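PDB 1TED: alpha-pyrone synthesis polyketide synthase-like Pks18 from Mycobacterium tuberculosis, which probably extends medium- and long-chain aliphatic acyl-CoA starters with malonyl-CoA to make tri- and tetraketide alpha-pyrones, as a homodimeric type III polyketide synthase. Local coordinates for residues Val114-Ala117 with Val118-Lys122; Val153-Val156 with Lys157-Leu161; Glu295-Asp299 with Asn300-Ile304. All coordinates share one frame; numbering follows the deposited sequence.

Interaction 1 of 3, residues Val114-Ala117 with Val118-Lys122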
# COMPACT_ATOMS: atom_id res chain seq x y z
N VAL A 114 8.08 -2.41 15.27
CA VAL A 114 8.03 -1.06 15.84
C VAL A 114 9.37 -0.54 16.37
O VAL A 114 9.86 0.49 15.92
CB VAL A 114 6.96 -0.98 16.97
CG1 VAL A 114 7.01 0.39 17.64
CG2 VAL A 114 5.58 -1.27 16.39
N PRO A 115 9.97 -1.25 17.34
CA PRO A 115 11.26 -0.82 17.90
C PRO A 115 12.32 -0.59 16.83
O PRO A 115 13.02 0.42 16.83
CB PRO A 115 11.64 -1.99 18.82
CG PRO A 115 10.33 -2.53 19.24
CD PRO A 115 9.51 -2.49 17.99
N LEU A 116 12.43 -1.55 15.91
CA LEU A 116 13.41 -1.47 14.83
C LEU A 116 13.16 -0.33 13.85
O LEU A 116 14.10 0.36 13.46
CB LEU A 116 13.46 -2.80 14.07
CG LEU A 116 14.49 -2.88 12.95
CD1 LEU A 116 15.89 -2.69 13.52
CD2 LEU A 116 14.38 -4.21 12.26
N ALA A 117 11.90 -0.13 13.46
CA ALA A 117 11.56 0.94 12.51
C ALA A 117 11.71 2.32 13.15
O ALA A 117 12.16 3.26 12.50
CB ALA A 117 10.14 0.74 11.97
N VAL A 118 11.32 2.44 14.41
CA VAL A 118 11.45 3.71 15.12
C VAL A 118 12.93 4.06 15.22
O VAL A 118 13.32 5.20 15.00
CB VAL A 118 10.81 3.62 16.53
CG1 VAL A 118 11.23 4.83 17.37
CG2 VAL A 118 9.29 3.56 16.40
N ASP A 119 13.76 3.08 15.54
CA ASP A 119 15.19 3.32 15.66
C ASP A 119 15.84 3.74 14.34
O ASP A 119 16.55 4.75 14.28
CB ASP A 119 15.87 2.06 16.23
CG ASP A 119 17.39 2.13 16.16
OD1 ASP A 119 17.96 3.23 16.30
OD2 ASP A 119 18.01 1.07 15.97
N VAL A 120 15.60 2.99 13.27
CA VAL A 120 16.20 3.30 11.96
C VAL A 120 15.74 4.65 11.41
O VAL A 120 16.56 5.42 10.90
CB VAL A 120 15.90 2.18 10.94
CG1 VAL A 120 16.47 2.54 9.57
CG2 VAL A 120 16.51 0.88 11.44
N SER A 121 14.44 4.93 11.54
CA SER A 121 13.86 6.20 11.08
C SER A 121 14.58 7.36 11.75
O SER A 121 14.88 8.37 11.11
CB SER A 121 12.37 6.26 11.44
OG SER A 121 11.63 5.26 10.76
N LYS A 122 14.85 7.21 13.04
CA LYS A 122 15.57 8.24 13.81
C LYS A 122 16.99 8.41 13.27
O LYS A 122 17.46 9.54 13.16
CB LYS A 122 15.68 7.87 15.30
CG LYS A 122 14.42 8.05 16.13
CD LYS A 122 14.68 7.56 17.55
CE LYS A 122 13.43 7.66 18.43
NZ LYS A 122 13.68 7.07 19.78
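Two successive turns of the long helix 102-125, in the N-terminal half of the thiolase fold, are joined here by i to i+4 contacts. Val118 N donates to Val114 O at 2.9 Å, and the same spacing links Asp119 N to Pro115 O and Val120 N to Leu116 O. Proline suits position 115 because its ring lies on the exposed side; lacking an N-H, it leaves the preceding turn without a bond, and the helix kinks there. Ala117 O is gripped twice by Ser121, by N at 3.0 Å and by OG at 2.7 Å, from opposite faces of the carbonyl plane. Ser121 can do this because OG turns back beside its own backbone N (chi1 -64°), which gives this buried hydroxyl an acceptor within the helix. The branched side chains pack in parallel pairs: Val114 CG1 lies 4.1 Å from Val118 CG2, and Leu116 CD1 lies 4.2 Å from Val120 CG2. Asp119, nearer solvent, forms a salt bridge with Arg123 one turn on. Leu116 and Val120 rest on Cys228 of strand 226-236, Ser121 meets Val200 of strand 196-204, and Ala117 and Val118 face helix 151-159.

Interaction 2 of 3, residues Val153-Val156 with Lys157-Leu161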
# COMPACT_ATOMS: atom_id res chain seq x y z
N VAL A 153 1.82 4.32 12.11
CA VAL A 153 1.24 5.13 13.18
C VAL A 153 2.23 5.28 14.35
O VAL A 153 2.42 6.39 14.87
CB VAL A 153 -0.08 4.51 13.70
CG1 VAL A 153 -0.53 5.23 14.94
CG2 VAL A 153 -1.16 4.62 12.63
N ALA A 154 2.86 4.18 14.76
CA ALA A 154 3.82 4.20 15.86
C ALA A 154 5.04 5.08 15.60
O ALA A 154 5.60 5.66 16.52
CB ALA A 154 4.26 2.77 16.21
N ILE A 155 5.47 5.17 14.34
CA ILE A 155 6.61 6.00 13.98
C ILE A 155 6.29 7.49 14.23
O ILE A 155 7.07 8.22 14.85
CB ILE A 155 7.00 5.81 12.49
CG1 ILE A 155 7.53 4.38 12.27
CG2 ILE A 155 8.04 6.84 12.08
CD1 ILE A 155 8.00 4.07 10.85
N VAL A 156 5.13 7.93 13.75
CA VAL A 156 4.69 9.31 13.93
C VAL A 156 4.59 9.63 15.43
O VAL A 156 5.05 10.68 15.88
CB VAL A 156 3.30 9.53 13.26
CG1 VAL A 156 2.72 10.91 13.62
CG2 VAL A 156 3.45 9.39 11.75
N LYS A 157 3.98 8.73 16.19
CA LYS A 157 3.83 8.92 17.63
C LYS A 157 5.17 8.89 18.34
O LYS A 157 5.46 9.75 19.17
CB LYS A 157 2.90 7.86 18.22
CG LYS A 157 1.43 8.08 17.87
CD LYS A 157 0.52 7.17 18.68
CE LYS A 157 -0.94 7.53 18.45
NZ LYS A 157 -1.81 6.85 19.44
N GLU A 158 6.00 7.90 18.00
CA GLU A 158 7.31 7.75 18.62
C GLU A 158 8.28 8.90 18.31
O GLU A 158 8.95 9.40 19.21
CB GLU A 158 7.93 6.44 18.16
CG GLU A 158 8.63 5.70 19.27
CD GLU A 158 7.64 5.23 20.31
OE1 GLU A 158 6.74 4.45 19.96
OE2 GLU A 158 7.77 5.66 21.48
N LEU A 159 8.37 9.29 17.04
CA LEU A 159 9.29 10.37 16.65
C LEU A 159 8.71 11.75 16.81
O LEU A 159 9.38 12.74 16.56
CB LEU A 159 9.74 10.21 15.20
CG LEU A 159 10.88 9.24 14.90
CD1 LEU A 159 10.48 7.81 15.26
CD2 LEU A 159 11.20 9.35 13.41
N GLY A 160 7.45 11.82 17.23
CA GLY A 160 6.81 13.10 17.43
C GLY A 160 6.61 13.83 16.12
O GLY A 160 6.85 15.03 16.02
N LEU A 161 6.19 13.10 15.10
CA LEU A 161 5.94 13.72 13.81
C LEU A 161 4.58 14.43 13.89
O LEU A 161 3.82 14.20 14.84
CB LEU A 161 5.95 12.65 12.71
CG LEU A 161 7.30 11.92 12.62
CD1 LEU A 161 7.30 10.95 11.45
CD2 LEU A 161 8.43 12.93 12.47
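With chi1 at -67°, Ile155 sets CG2 beside its carbonyl carbon, while Leu159 swings CG back beside its own N (chi1 -81°); the two side chains then lie alongside each other, Ile155 CG2 4.1 Å from Leu159 CD1. They belong to the last turns of helix 151-159, the helix of the beta-alpha-beta unit formed with strands 135-142 and 166-171. Leu159 N donates to Ile155 O at 2.8 Å. Gly160 then adopts positive phi, a conformation glycine takes easily, and the chain turns back so that Leu161 folds over the helix end. Its CB and CG pass obliquely across Val156, with Leu161 CB 3.8 Å from Val156 CG1, and Leu161 CD1 is 4.2 Å from Ile155 CG2. Buried aliphatic residues suit the side facing the sheet, where Ile155 rests on Leu198 and Val156 on Leu138. Val156 also borders the second subunit, packing on its Leu256, and Lys157, extended beyond CG, leads away to a salt bridge with Glu261 of that subunit. The turn is fastened by Leu161 N, which donates over five residues to a lone pair of Val156 O, in the carbonyl plane and 2.8 Å away.

Interaction 3 of 3, residues Glu295-Asp299 with Asn300-Ile304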
# COMPACT_ATOMS: atom_id res chain seq x y z
N GLU A 295 16.73 0.62 -22.40
CA GLU A 295 15.78 1.61 -22.88
C GLU A 295 15.78 2.84 -21.98
O GLU A 295 15.78 3.98 -22.47
CB GLU A 295 14.38 1.01 -22.96
CG GLU A 295 13.48 1.76 -23.93
CD GLU A 295 13.93 1.63 -25.38
OE1 GLU A 295 15.14 1.76 -25.65
OE2 GLU A 295 13.07 1.39 -26.26
N MET A 296 15.79 2.62 -20.66
CA MET A 296 15.79 3.70 -19.67
C MET A 296 17.06 4.54 -19.73
O MET A 296 17.00 5.77 -19.66
CB MET A 296 15.61 3.12 -18.26
CG MET A 296 15.75 4.12 -17.10
SD MET A 296 17.45 4.59 -16.76
CE MET A 296 18.02 3.18 -15.83
N LEU A 297 18.21 3.89 -19.84
CA LEU A 297 19.46 4.62 -19.92
C LEU A 297 19.47 5.47 -21.19
O LEU A 297 19.94 6.61 -21.18
CB LEU A 297 20.66 3.66 -19.93
CG LEU A 297 20.96 2.95 -18.61
CD1 LEU A 297 22.03 1.90 -18.84
CD2 LEU A 297 21.43 3.96 -17.56
N TRP A 298 18.95 4.91 -22.29
CA TRP A 298 18.90 5.66 -23.54
C TRP A 298 18.10 6.94 -23.35
O TRP A 298 18.47 7.99 -23.88
CB TRP A 298 18.26 4.83 -24.66
CG TRP A 298 18.36 5.51 -26.01
CD1 TRP A 298 19.40 5.42 -26.90
CD2 TRP A 298 17.42 6.43 -26.58
NE1 TRP A 298 19.15 6.22 -27.99
CE2 TRP A 298 17.95 6.85 -27.82
CE3 TRP A 298 16.18 6.94 -26.17
CZ2 TRP A 298 17.28 7.76 -28.66
CZ3 TRP A 298 15.52 7.84 -27.00
CH2 TRP A 298 16.07 8.24 -28.23
N ASP A 299 17.00 6.87 -22.60
CA ASP A 299 16.19 8.05 -22.34
C ASP A 299 17.04 9.11 -21.64
O ASP A 299 16.75 10.30 -21.72
CB ASP A 299 14.99 7.73 -21.44
CG ASP A 299 13.92 6.91 -22.15
OD1 ASP A 299 13.67 7.16 -23.34
OD2 ASP A 299 13.32 6.03 -21.50
N ASN A 300 18.09 8.67 -20.95
CA ASN A 300 18.95 9.61 -20.25
C ASN A 300 20.32 9.74 -20.91
O ASN A 300 21.29 10.10 -20.25
CB ASN A 300 19.12 9.18 -18.80
CG ASN A 300 17.79 9.03 -18.09
OD1 ASN A 300 17.06 8.07 -18.32
ND2 ASN A 300 17.46 9.99 -17.24
N GLY A 301 20.38 9.45 -22.21
CA GLY A 301 21.62 9.58 -22.96
C GLY A 301 22.78 8.71 -22.49
O GLY A 301 23.94 9.11 -22.60
N LEU A 302 22.45 7.51 -22.02
CA LEU A 302 23.46 6.60 -21.52
C LEU A 302 23.29 5.18 -22.04
O LEU A 302 22.23 4.81 -22.56
CB LEU A 302 23.41 6.58 -19.99
CG LEU A 302 23.65 7.90 -19.27
CD1 LEU A 302 23.10 7.84 -17.85
CD2 LEU A 302 25.14 8.21 -19.27
N GLN A 303 24.36 4.40 -21.90
CA GLN A 303 24.40 2.99 -22.29
C GLN A 303 24.82 2.28 -21.02
O GLN A 303 25.24 2.93 -20.06
CB GLN A 303 25.49 2.72 -23.32
CG GLN A 303 25.60 3.64 -24.50
CD GLN A 303 26.91 3.41 -25.22
OE1 GLN A 303 27.32 2.27 -25.42
NE2 GLN A 303 27.58 4.49 -25.62
N ILE A 304 24.77 0.96 -21.03
CA ILE A 304 25.16 0.16 -19.88
C ILE A 304 26.63 0.33 -19.47
O ILE A 304 26.96 0.31 -18.29
CB ILE A 304 24.84 -1.34 -20.13
CG1 ILE A 304 23.33 -1.52 -20.31
CG2 ILE A 304 25.33 -2.19 -18.97
CD1 ILE A 304 22.89 -2.96 -20.58
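Trp298, whose bond from CA to CB points away from the loop 300-304 while its carbonyl oxygen binds Gly301 N, has Asp299 OD1 at the edge of its indole, in the ring plane. Both residues are exposed on the last turn of helix 281-299, where a polar or amphipathic residue is at home. The peptide groups close the helix in a Schellman motif: Gly301 N donates to Trp298 O at 2.9 Å and Leu302 N to Leu297 O at 2.8 Å. Gly301 is the C-prime residue, and its positive phi is readily reached by glycine. Leu297 O takes a further bond from Asn300 N, also 2.8 Å long but bent (133° at the hydrogen), and the two donors come from opposite faces of its carbonyl plane, each well out of it. Beneath the reversal the apolar residues meet. Leu297 turns CG beside its own N (chi1 -71°) and crosses Leu302 at about a right angle, Leu297 CB 4.0 Å from Leu302 CB. Leu297 CD1 passes the Gln303 carbonyl and reaches onward to Ile304 CG1, 3.9 Å away. Gln303 N is hydrogen-bonded to Asp306 OD2, just beyond. On the inner side, Met296, Leu297 and Leu302 all rest on Leu387 of strand 382-390; Met296 also meets Phe253 of strand 247-256, and Leu297 meets Val373 of strand 370-378.

Overall arrangement
Interactions 1 and 2 are neighbours on one side of the large sheet, their centres about 10 Å apart. They touch where helices 102-125 and 151-159 pack: Val118 CG1 lies 3.7 Å from Leu159 CD1, and Ser121 CB 3.8 Å from Leu159 CD2. Interaction 3 belongs to the C-terminal family region, about 37 Å from interaction 1 and about 40 Å from interaction 2 between centres, and lies across the chain's centre from interaction 1. All three are away from the probable nucleophile Cys175 and from His221. In interaction 1 the Leu116 side chain is about 14 Å from bound myristic acid. Interaction 2 alone meets the second subunit.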